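Local coordinates for protein leucine aminopeptidase (PDB 7D1B) that probably cyclises N-terminal glutamine of peptides to pyroglutamate, as a zinc-binding glutaminyl cyclase of the M28 peptidase family, at residues G228-L242 against I295-W308. Residues are numbered along the deposited sequence; the frame is centred on the assembly and turned at random.
Sequences GAVLLDLFAHDGARL and IPAVDVIDFDYKHW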
ATOM      1  N   GLY A 228       6.210 -12.275  -4.879  1.00 12.16           N
ATOM      2  CA  GLY A 228       5.280 -11.328  -5.460  1.00 12.71           C
ATOM      3  C   GLY A 228       4.900 -10.293  -4.427  1.00 11.81           C
ATOM      4  O   GLY A 228       4.958 -10.540  -3.210  1.00 12.23           O
ATOM      5  N   ALA A 229       4.466  -9.133  -4.936  1.00 11.45           N
ATOM      6  CA  ALA A 229       4.047  -8.024  -4.093  1.00 11.21           C
ATOM      7  C   ALA A 229       2.894  -7.295  -4.751  1.00 10.50           C
ATOM      8  O   ALA A 229       2.909  -7.076  -5.962  1.00 11.63           O
ATOM      9  CB  ALA A 229       5.192  -7.041  -3.864  1.00 12.03           C
ATOM     10  N   VAL A 230       1.921  -6.888  -3.937  1.00 11.02           N
ATOM     11  CA  VAL A 230       0.833  -6.019  -4.374  1.00 10.96           C
ATOM     12  C   VAL A 230       0.898  -4.743  -3.567  1.00 10.80           C
ATOM     13  O   VAL A 230       0.827  -4.789  -2.334  1.00 11.27           O
ATOM     14  CB  VAL A 230      -0.548  -6.691  -4.257  1.00 11.55           C
ATOM     15  CG1 VAL A 230      -1.621  -5.671  -4.574  1.00 14.26           C
ATOM     16  CG2 VAL A 230      -0.634  -7.882  -5.194  1.00 14.09           C
ATOM     17  N   LEU A 231       1.040  -3.618  -4.265  1.00 10.91           N
ATOM     18  CA  LEU A 231       0.985  -2.285  -3.686  1.00 10.65           C
ATOM     19  C   LEU A 231      -0.431  -1.750  -3.832  1.00 11.04           C
ATOM     20  O   LEU A 231      -1.026  -1.835  -4.908  1.00 12.22           O
ATOM     21  CB  LEU A 231       1.965  -1.377  -4.432  1.00 11.67           C
ATOM     22  CG  LEU A 231       1.883   0.098  -4.055  1.00 11.91           C
ATOM     23  CD1 LEU A 231       2.324   0.330  -2.604  1.00 13.19           C
ATOM     24  CD2 LEU A 231       2.731   0.934  -4.999  1.00 13.49           C
ATOM     25  N   LEU A 232      -0.965  -1.226  -2.746  1.00 11.28           N
ATOM     26  CA  LEU A 232      -2.289  -0.605  -2.741  1.00 12.00           C
ATOM     27  C   LEU A 232      -2.102   0.905  -2.744  1.00 12.14           C
ATOM     28  O   LEU A 232      -1.470   1.435  -1.833  1.00 13.40           O
ATOM     29  CB  LEU A 232      -2.996  -0.990  -1.449  1.00 12.72           C
ATOM     30  CG  LEU A 232      -3.235  -2.489  -1.258  1.00 12.98           C
ATOM     31  CD1 LEU A 232      -3.730  -2.743   0.168  1.00 15.22           C
ATOM     32  CD2 LEU A 232      -4.200  -3.030  -2.315  1.00 16.92           C
ATOM     33  N   ASP A 233      -2.669   1.603  -3.730  1.00 11.91           N
ATOM     34  CA  ASP A 233      -2.541   3.060  -3.751  1.00 13.30           C
ATOM     35  C   ASP A 233      -3.733   3.657  -4.502  1.00 13.75           C
ATOM     36  O   ASP A 233      -4.014   3.227  -5.624  1.00 15.34           O
ATOM     37  CB  ASP A 233      -1.248   3.431  -4.494  1.00 16.35           C
ATOM     38  CG  ASP A 233      -0.762   4.847  -4.175  1.00 17.81           C
ATOM     39  OD1 ASP A 233      -1.382   5.551  -3.331  1.00 19.13           O
ATOM     40  OD2 ASP A 233       0.268   5.292  -4.762  1.00 18.59           O
ATOM     41  N   LEU A 234      -4.434   4.626  -3.919  1.00 14.79           N
ATOM     42  CA  LEU A 234      -5.535   5.303  -4.606  1.00 12.74           C
ATOM     43  C   LEU A 234      -6.551   4.295  -5.142  1.00 12.07           C
ATOM     44  O   LEU A 234      -6.920   4.319  -6.322  1.00 13.42           O
ATOM     45  CB  LEU A 234      -5.049   6.230  -5.722  1.00 13.32           C
ATOM     46  CG  LEU A 234      -3.894   7.163  -5.414  1.00 15.19           C
ATOM     47  CD1 LEU A 234      -3.522   7.920  -6.680  1.00 18.43           C
ATOM     48  CD2 LEU A 234      -4.228   8.123  -4.318  1.00 17.44           C
ATOM     49  N   PHE A 235      -7.032   3.418  -4.252  1.00 12.16           N
ATOM     50  CA  PHE A 235      -7.774   2.237  -4.676  1.00 11.53           C
ATOM     51  C   PHE A 235      -9.135   2.102  -4.024  1.00 11.38           C
ATOM     52  O   PHE A 235      -9.867   1.185  -4.393  1.00 12.47           O
ATOM     53  CB  PHE A 235      -6.980   0.955  -4.343  1.00 12.02           C
ATOM     54  CG  PHE A 235      -6.927   0.668  -2.878  1.00 12.10           C
ATOM     55  CD1 PHE A 235      -5.952   1.239  -2.080  1.00 12.95           C
ATOM     56  CD2 PHE A 235      -7.873  -0.156  -2.275  1.00 13.43           C
ATOM     57  CE1 PHE A 235      -5.941   1.043  -0.705  1.00 13.67           C
ATOM     58  CE2 PHE A 235      -7.864  -0.365  -0.899  1.00 13.48           C
ATOM     59  CZ  PHE A 235      -6.885   0.227  -0.118  1.00 13.31           C
ATOM     60  N   ALA A 236      -9.477   2.941  -3.043  1.00 11.81           N
ATOM     61  CA  ALA A 236     -10.570   2.639  -2.134  1.00 12.07           C
ATOM     62  C   ALA A 236     -11.795   3.509  -2.346  1.00 11.70           C
ATOM     63  O   ALA A 236     -12.759   3.386  -1.583  1.00 13.09           O
ATOM     64  CB  ALA A 236     -10.088   2.741  -0.685  1.00 13.10           C
ATOM     65  N   HIS A 237     -11.781   4.378  -3.350  1.00 12.29           N
ATOM     66  CA  HIS A 237     -12.914   5.258  -3.609  1.00 12.20           C
ATOM     67  C   HIS A 237     -14.056   4.517  -4.302  1.00 12.14           C
ATOM     68  O   HIS A 237     -13.885   3.462  -4.931  1.00 12.62           O
ATOM     69  CB  HIS A 237     -12.468   6.473  -4.430  1.00 13.22           C
ATOM     70  CG  HIS A 237     -11.652   6.130  -5.629  1.00 12.42           C
ATOM     71  ND1 HIS A 237     -10.369   5.629  -5.533  1.00 13.40           N
ATOM     72  CD2 HIS A 237     -11.921   6.246  -6.952  1.00 12.56           C
ATOM     73  CE1 HIS A 237      -9.884   5.458  -6.751  1.00 13.37           C
ATOM     74  NE2 HIS A 237     -10.804   5.823  -7.630  1.00 13.27           N
ATOM     75  N   ASP A 238     -15.241   5.107  -4.190  1.00 12.76           N
ATOM     76  CA  ASP A 238     -16.463   4.543  -4.755  1.00 13.23           C
ATOM     77  C   ASP A 238     -16.366   4.517  -6.277  1.00 13.61           C
ATOM     78  O   ASP A 238     -16.153   5.552  -6.906  1.00 15.95           O
ATOM     79  CB  ASP A 238     -17.612   5.452  -4.308  1.00 14.36           C
ATOM     80  CG  ASP A 238     -18.974   4.906  -4.650  1.00 14.77           C
ATOM     81  OD1 ASP A 238     -19.121   3.696  -4.901  1.00 15.44           O
ATOM     82  OD2 ASP A 238     -19.929   5.714  -4.625  1.00 16.29           O
ATOM     83  N   GLY A 239     -16.551   3.346  -6.880  1.00 13.17           N
ATOM     84  CA  GLY A 239     -16.511   3.276  -8.327  1.00 14.46           C
ATOM     85  C   GLY A 239     -15.117   3.323  -8.902  1.00 12.75           C
ATOM     86  O   GLY A 239     -14.959   3.613 -10.094  1.00 14.24           O
ATOM     87  N   ALA A 240     -14.096   3.016  -8.099  1.00 12.38           N
ATOM     88  CA  ALA A 240     -12.721   3.049  -8.582  1.00 12.12           C
ATOM     89  C   ALA A 240     -12.554   2.200  -9.838  1.00 11.31           C
ATOM     90  O   ALA A 240     -13.193   1.151 -10.000  1.00 12.20           O
ATOM     91  CB  ALA A 240     -11.785   2.520  -7.491  1.00 12.90           C
ATOM     92  N   ARG A 241     -11.680   2.662 -10.724  1.00 11.62           N
ATOM     93  CA  ARG A 241     -11.312   1.943 -11.940  1.00 11.92           C
ATOM     94  C   ARG A 241      -9.864   1.490 -11.792  1.00 11.23           C
ATOM     95  O   ARG A 241      -8.932   2.268 -12.020  1.00 12.47           O
ATOM     96  CB  ARG A 241     -11.514   2.839 -13.162  1.00 12.95           C
ATOM     97  CG  ARG A 241     -11.068   2.199 -14.458  1.00 13.46           C
ATOM     98  CD  ARG A 241     -11.255   3.172 -15.649  1.00 14.01           C
ATOM     99  NE  ARG A 241     -10.534   2.703 -16.836  1.00 14.40           N
ATOM    100  CZ  ARG A 241      -9.233   2.905 -17.058  1.00 13.98           C
ATOM    101  NH1 ARG A 241      -8.510   3.616 -16.203  1.00 14.70           N
ATOM    102  NH2 ARG A 241      -8.655   2.389 -18.135  1.00 15.08           N
ATOM    103  N   LEU A 242      -9.678   0.242 -11.361  1.00 11.46           N
ATOM    104  CA  LEU A 242      -8.350  -0.326 -11.098  1.00 11.41           C
ATOM    105  C   LEU A 242      -7.880  -0.975 -12.391  1.00 11.56           C
ATOM    106  O   LEU A 242      -8.182  -2.133 -12.680  1.00 11.75           O
ATOM    107  CB  LEU A 242      -8.389  -1.296  -9.913  1.00 11.92           C
ATOM    108  CG  LEU A 242      -8.935  -0.719  -8.599  1.00 11.64           C
ATOM    109  CD1 LEU A 242      -8.987  -1.804  -7.533  1.00 12.09           C
ATOM    110  CD2 LEU A 242      -8.129   0.494  -8.124  1.00 12.70           C
ATOM    111  N   ILE A 295      11.427  -8.655  -7.398  1.00 14.05           N
ATOM    112  CA  ILE A 295      10.159  -9.091  -6.821  1.00 13.58           C
ATOM    113  C   ILE A 295       9.053  -8.626  -7.764  1.00 13.30           C
ATOM    114  O   ILE A 295       8.810  -7.411  -7.858  1.00 13.53           O
ATOM    115  CB  ILE A 295       9.943  -8.499  -5.420  1.00 13.62           C
ATOM    116  CG1 ILE A 295      11.127  -8.796  -4.482  1.00 14.29           C
ATOM    117  CG2 ILE A 295       8.605  -8.988  -4.856  1.00 14.47           C
ATOM    118  CD1 ILE A 295      11.076  -7.994  -3.189  1.00 15.68           C
ATOM    119  N   PRO A 296       8.357  -9.527  -8.460  1.00 13.09           N
ATOM    120  CA  PRO A 296       7.242  -9.073  -9.306  1.00 13.04           C
ATOM    121  C   PRO A 296       6.257  -8.291  -8.452  1.00 11.76           C
ATOM    122  O   PRO A 296       5.815  -8.770  -7.405  1.00 12.09           O
ATOM    123  CB  PRO A 296       6.640 -10.381  -9.822  1.00 14.48           C
ATOM    124  CG  PRO A 296       7.747 -11.414  -9.703  1.00 17.06           C
ATOM    125  CD  PRO A 296       8.525 -10.993  -8.482  1.00 14.38           C
ATOM    126  N   ALA A 297       5.936  -7.065  -8.879  1.00 11.60           N
ATOM    127  CA  ALA A 297       5.161  -6.166  -8.032  1.00 11.32           C
ATOM    128  C   ALA A 297       4.166  -5.375  -8.871  1.00 11.65           C
ATOM    129  O   ALA A 297       4.528  -4.728  -9.866  1.00 12.67           O
ATOM    130  CB  ALA A 297       6.063  -5.221  -7.235  1.00 12.10           C
ATOM    131  N   VAL A 298       2.906  -5.420  -8.439  1.00 11.12           N
ATOM    132  CA  VAL A 298       1.791  -4.787  -9.140  1.00 11.91           C
ATOM    133  C   VAL A 298       1.242  -3.656  -8.292  1.00 10.99           C
ATOM    134  O   VAL A 298       1.026  -3.823  -7.087  1.00 12.78           O
ATOM    135  CB  VAL A 298       0.688  -5.824  -9.427  1.00 12.60           C
ATOM    136  CG1 VAL A 298      -0.596  -5.164  -9.907  1.00 14.35           C
ATOM    137  CG2 VAL A 298       1.201  -6.865 -10.390  1.00 13.67           C
ATOM    138  N   ASP A 299       0.949  -2.531  -8.946  1.00 11.50           N
ATOM    139  CA  ASP A 299       0.285  -1.392  -8.319  1.00 11.42           C
ATOM    140  C   ASP A 299      -1.211  -1.496  -8.589  1.00 11.64           C
ATOM    141  O   ASP A 299      -1.641  -1.464  -9.748  1.00 13.94           O
ATOM    142  CB  ASP A 299       0.859  -0.097  -8.894  1.00 13.04           C
ATOM    143  CG  ASP A 299       0.570   1.123  -8.046  1.00 13.67           C
ATOM    144  OD1 ASP A 299      -0.126   1.034  -7.009  1.00 13.50           O
ATOM    145  OD2 ASP A 299       1.099   2.202  -8.446  1.00 14.85           O
ATOM    146  N   VAL A 300      -1.985  -1.662  -7.529  1.00 11.54           N
ATOM    147  CA  VAL A 300      -3.441  -1.691  -7.579  1.00 11.64           C
ATOM    148  C   VAL A 300      -3.867  -0.258  -7.271  1.00 11.79           C
ATOM    149  O   VAL A 300      -3.799   0.194  -6.119  1.00 12.31           O
ATOM    150  CB  VAL A 300      -3.998  -2.722  -6.591  1.00 12.02           C
ATOM    151  CG1 VAL A 300      -5.516  -2.575  -6.470  1.00 14.26           C
ATOM    152  CG2 VAL A 300      -3.631  -4.114  -7.073  1.00 13.12           C
ATOM    153  N   ILE A 301      -4.269   0.464  -8.327  1.00 12.31           N
ATOM    154  CA  ILE A 301      -4.366   1.918  -8.298  1.00 12.30           C
ATOM    155  C   ILE A 301      -5.407   2.362  -9.312  1.00 11.65           C
ATOM    156  O   ILE A 301      -5.536   1.778 -10.391  1.00 12.07           O
ATOM    157  CB  ILE A 301      -2.980   2.549  -8.602  1.00 12.79           C
ATOM    158  CG1 ILE A 301      -3.020   4.087  -8.576  1.00 13.84           C
ATOM    159  CG2 ILE A 301      -2.401   2.038  -9.936  1.00 14.12           C
ATOM    160  CD1 ILE A 301      -1.637   4.729  -8.538  1.00 15.81           C
ATOM    161  N   ASP A 302      -6.116   3.447  -8.986  1.00 11.90           N
ATOM    162  CA  ASP A 302      -6.858   4.217  -9.979  1.00 11.86           C
ATOM    163  C   ASP A 302      -6.250   5.616  -9.958  1.00 12.73           C
ATOM    164  O   ASP A 302      -6.597   6.446  -9.109  1.00 13.52           O
ATOM    165  CB  ASP A 302      -8.349   4.260  -9.673  1.00 12.82           C
ATOM    166  CG  ASP A 302      -9.123   5.130 -10.638  1.00 12.41           C
ATOM    167  OD1 ASP A 302      -8.516   5.688 -11.593  1.00 12.57           O
ATOM    168  OD2 ASP A 302     -10.365   5.228 -10.431  1.00 12.34           O
ATOM    169  N   PHE A 303      -5.348   5.881 -10.908  1.00 12.78           N
ATOM    170  CA  PHE A 303      -4.625   7.138 -10.862  1.00 14.14           C
ATOM    171  C   PHE A 303      -5.491   8.310 -11.286  1.00 15.32           C
ATOM    172  O   PHE A 303      -5.033   9.449 -11.195  1.00 19.21           O
ATOM    173  CB  PHE A 303      -3.351   7.011 -11.715  1.00 14.83           C
ATOM    174  CG  PHE A 303      -2.280   8.057 -11.432  1.00 15.26           C
ATOM    175  CD1 PHE A 303      -2.082   8.618 -10.164  1.00 16.98           C
ATOM    176  CD2 PHE A 303      -1.462   8.477 -12.467  1.00 17.88           C
ATOM    177  CE1 PHE A 303      -1.076   9.566  -9.948  1.00 18.36           C
ATOM    178  CE2 PHE A 303      -0.462   9.426 -12.250  1.00 20.14           C
ATOM    179  CZ  PHE A 303      -0.271   9.961 -10.994  1.00 19.13           C
ATOM    180  N   ASP A 304      -6.726   8.065 -11.730  1.00 13.88           N
ATOM    181  CA  ASP A 304      -7.661   9.142 -12.017  1.00 14.33           C
ATOM    182  C   ASP A 304      -8.512   9.544 -10.817  1.00 14.51           C
ATOM    183  O   ASP A 304      -9.427  10.362 -10.965  1.00 15.77           O
ATOM    184  CB  ASP A 304      -8.528   8.786 -13.226  1.00 14.54           C
ATOM    185  CG  ASP A 304      -7.722   8.678 -14.497  1.00 15.20           C
ATOM    186  OD1 ASP A 304      -6.789   9.494 -14.686  1.00 16.73           O
ATOM    187  OD2 ASP A 304      -8.005   7.761 -15.297  1.00 15.81           O
ATOM    188  N   TYR A 305      -8.209   9.033  -9.626  1.00 14.25           N
ATOM    189  CA  TYR A 305      -8.913   9.451  -8.422  1.00 14.11           C
ATOM    190  C   TYR A 305      -9.069  10.967  -8.403  1.00 13.77           C
ATOM    191  O   TYR A 305      -8.087  11.711  -8.486  1.00 14.55           O
ATOM    192  CB  TYR A 305      -8.099   9.020  -7.214  1.00 14.28           C
ATOM    193  CG  TYR A 305      -8.639   9.476  -5.879  1.00 13.10           C
ATOM    194  CD1 TYR A 305      -9.990   9.333  -5.554  1.00 13.81           C
ATOM    195  CD2 TYR A 305      -7.789  10.031  -4.924  1.00 14.08           C
ATOM    196  CE1 TYR A 305     -10.470   9.723  -4.303  1.00 13.79           C
ATOM    197  CE2 TYR A 305      -8.257  10.419  -3.682  1.00 14.13           C
ATOM    198  CZ  TYR A 305      -9.596  10.259  -3.372  1.00 13.37           C
ATOM    199  OH  TYR A 305     -10.084  10.608  -2.130  1.00 14.14           O
ATOM    200  N   LYS A 306     -10.313  11.424  -8.268  1.00 14.89           N
ATOM    201  CA  LYS A 306     -10.593  12.833  -8.499  1.00 16.51           C
ATOM    202  C   LYS A 306     -10.123  13.734  -7.369  1.00 16.31           C
ATOM    203  O   LYS A 306     -10.000  14.939  -7.584  1.00 19.43           O
ATOM    204  CB  LYS A 306     -12.075  13.082  -8.788  1.00 22.46           C
ATOM    205  CG  LYS A 306     -12.991  12.850  -7.639  0.56 25.55           C
ATOM    206  CD  LYS A 306     -14.439  13.109  -8.036  0.56 28.53           C
ATOM    207  CE  LYS A 306     -14.910  12.092  -9.065  0.56 30.33           C
ATOM    208  NZ  LYS A 306     -16.385  12.173  -9.271  0.56 31.44           N
ATOM    209  N   HIS A 307      -9.873  13.201  -6.174  1.00 14.55           N
ATOM    210  CA  HIS A 307      -9.439  14.018  -5.048  1.00 14.68           C
ATOM    211  C   HIS A 307      -7.947  13.902  -4.777  1.00 13.85           C
ATOM    212  O   HIS A 307      -7.478  14.291  -3.698  1.00 14.53           O
ATOM    213  CB  HIS A 307     -10.296  13.734  -3.819  1.00 14.93           C
ATOM    214  CG  HIS A 307     -11.735  13.970  -4.085  1.00 14.69           C
ATOM    215  ND1 HIS A 307     -12.274  15.238  -4.133  1.00 17.66           N
ATOM    216  CD2 HIS A 307     -12.725  13.115  -4.434  1.00 17.01           C
ATOM    217  CE1 HIS A 307     -13.553  15.145  -4.446  1.00 18.70           C
ATOM    218  NE2 HIS A 307     -13.848  13.871  -4.635  1.00 19.23           N
ATOM    219  N   TRP A 308      -7.197  13.380  -5.744  1.00 14.35           N
ATOM    220  CA  TRP A 308      -5.758  13.183  -5.595  1.00 14.07           C
ATOM    221  C   TRP A 308      -5.050  14.488  -5.242  1.00 14.17           C
ATOM    222  O   TRP A 308      -5.132  15.476  -5.983  1.00 15.76           O
ATOM    223  CB  TRP A 308      -5.236  12.655  -6.918  1.00 14.59           C
ATOM    224  CG  TRP A 308      -3.760  12.388  -6.941  1.00 15.07           C
ATOM    225  CD1 TRP A 308      -3.061  11.509  -6.162  1.00 16.54           C
ATOM    226  CD2 TRP A 308      -2.807  12.995  -7.823  1.00 16.08           C
ATOM    227  NE1 TRP A 308      -1.732  11.531  -6.516  1.00 17.43           N
ATOM    228  CE2 TRP A 308      -1.550  12.427  -7.535  1.00 17.99           C
ATOM    229  CE3 TRP A 308      -2.900  13.955  -8.839  1.00 18.62           C
ATOM    230  CZ2 TRP A 308      -0.383  12.804  -8.215  1.00 19.73           C
ATOM    231  CZ3 TRP A 308      -1.745  14.332  -9.508  1.00 20.41           C
ATOM    232  CH2 TRP A 308      -0.509  13.749  -9.199  1.00 21.25           C
TER
HETATM  233  O   HOH W   1      -9.330   5.571 -14.249  1.00 15.01           O
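His-237 and Asp-302 meet through a His-carboxylate hydrogen bond: NE2 donates to OD2 over 2.9 Å, the oxygen lying close to the imidazole plane while the ring nitrogen approaches from well out of the carboxylate plane. From the opposite carboxylate face the backbone N of Arg-241 reaches Asp-302 OD2, also at 2.9 Å and almost straight (173°). Two donors thus grip one buried oxygen. CG of Asp-302 lies anti to its backbone N (chi1 176°), which carries the carboxylate into the 237-241 loop. OD1 accepts from Asp-304 N in an Asx turn and from a water that also joins Arg-241 NH1 to Asp-304 OD2. An alanine here takes away the acceptor shared by His-237 NE2 and Arg-241 N, and the 237-241 loop would probably be freer to shift. The imidazole is sandwiched between Ala-240 CB and Tyr-305 CD1, the latter 3.6 Å from His-237 CG, with the two rings oblique.

Behind this lies the parallel pairing of strands 225-232 and 297-300, the latter at the edge of the mixed sheet of the M28 fold, with Leu-231 N bonding Val-298 O at 2.8 Å. Beyond the strands, Leu-234 O takes Asp-302 N, and Leu-234 CD1 packs 3.8 Å from the edge of Phe-303 at CD1 and 3.7 Å from Trp-308 CD1, beside zinc ligand His-309. Farther out, Asn-154 bonds His-237 ND1, Arg-279 N bonds Asp-304 OD1, and Glu-274 forms a salt bridge with Arg-241.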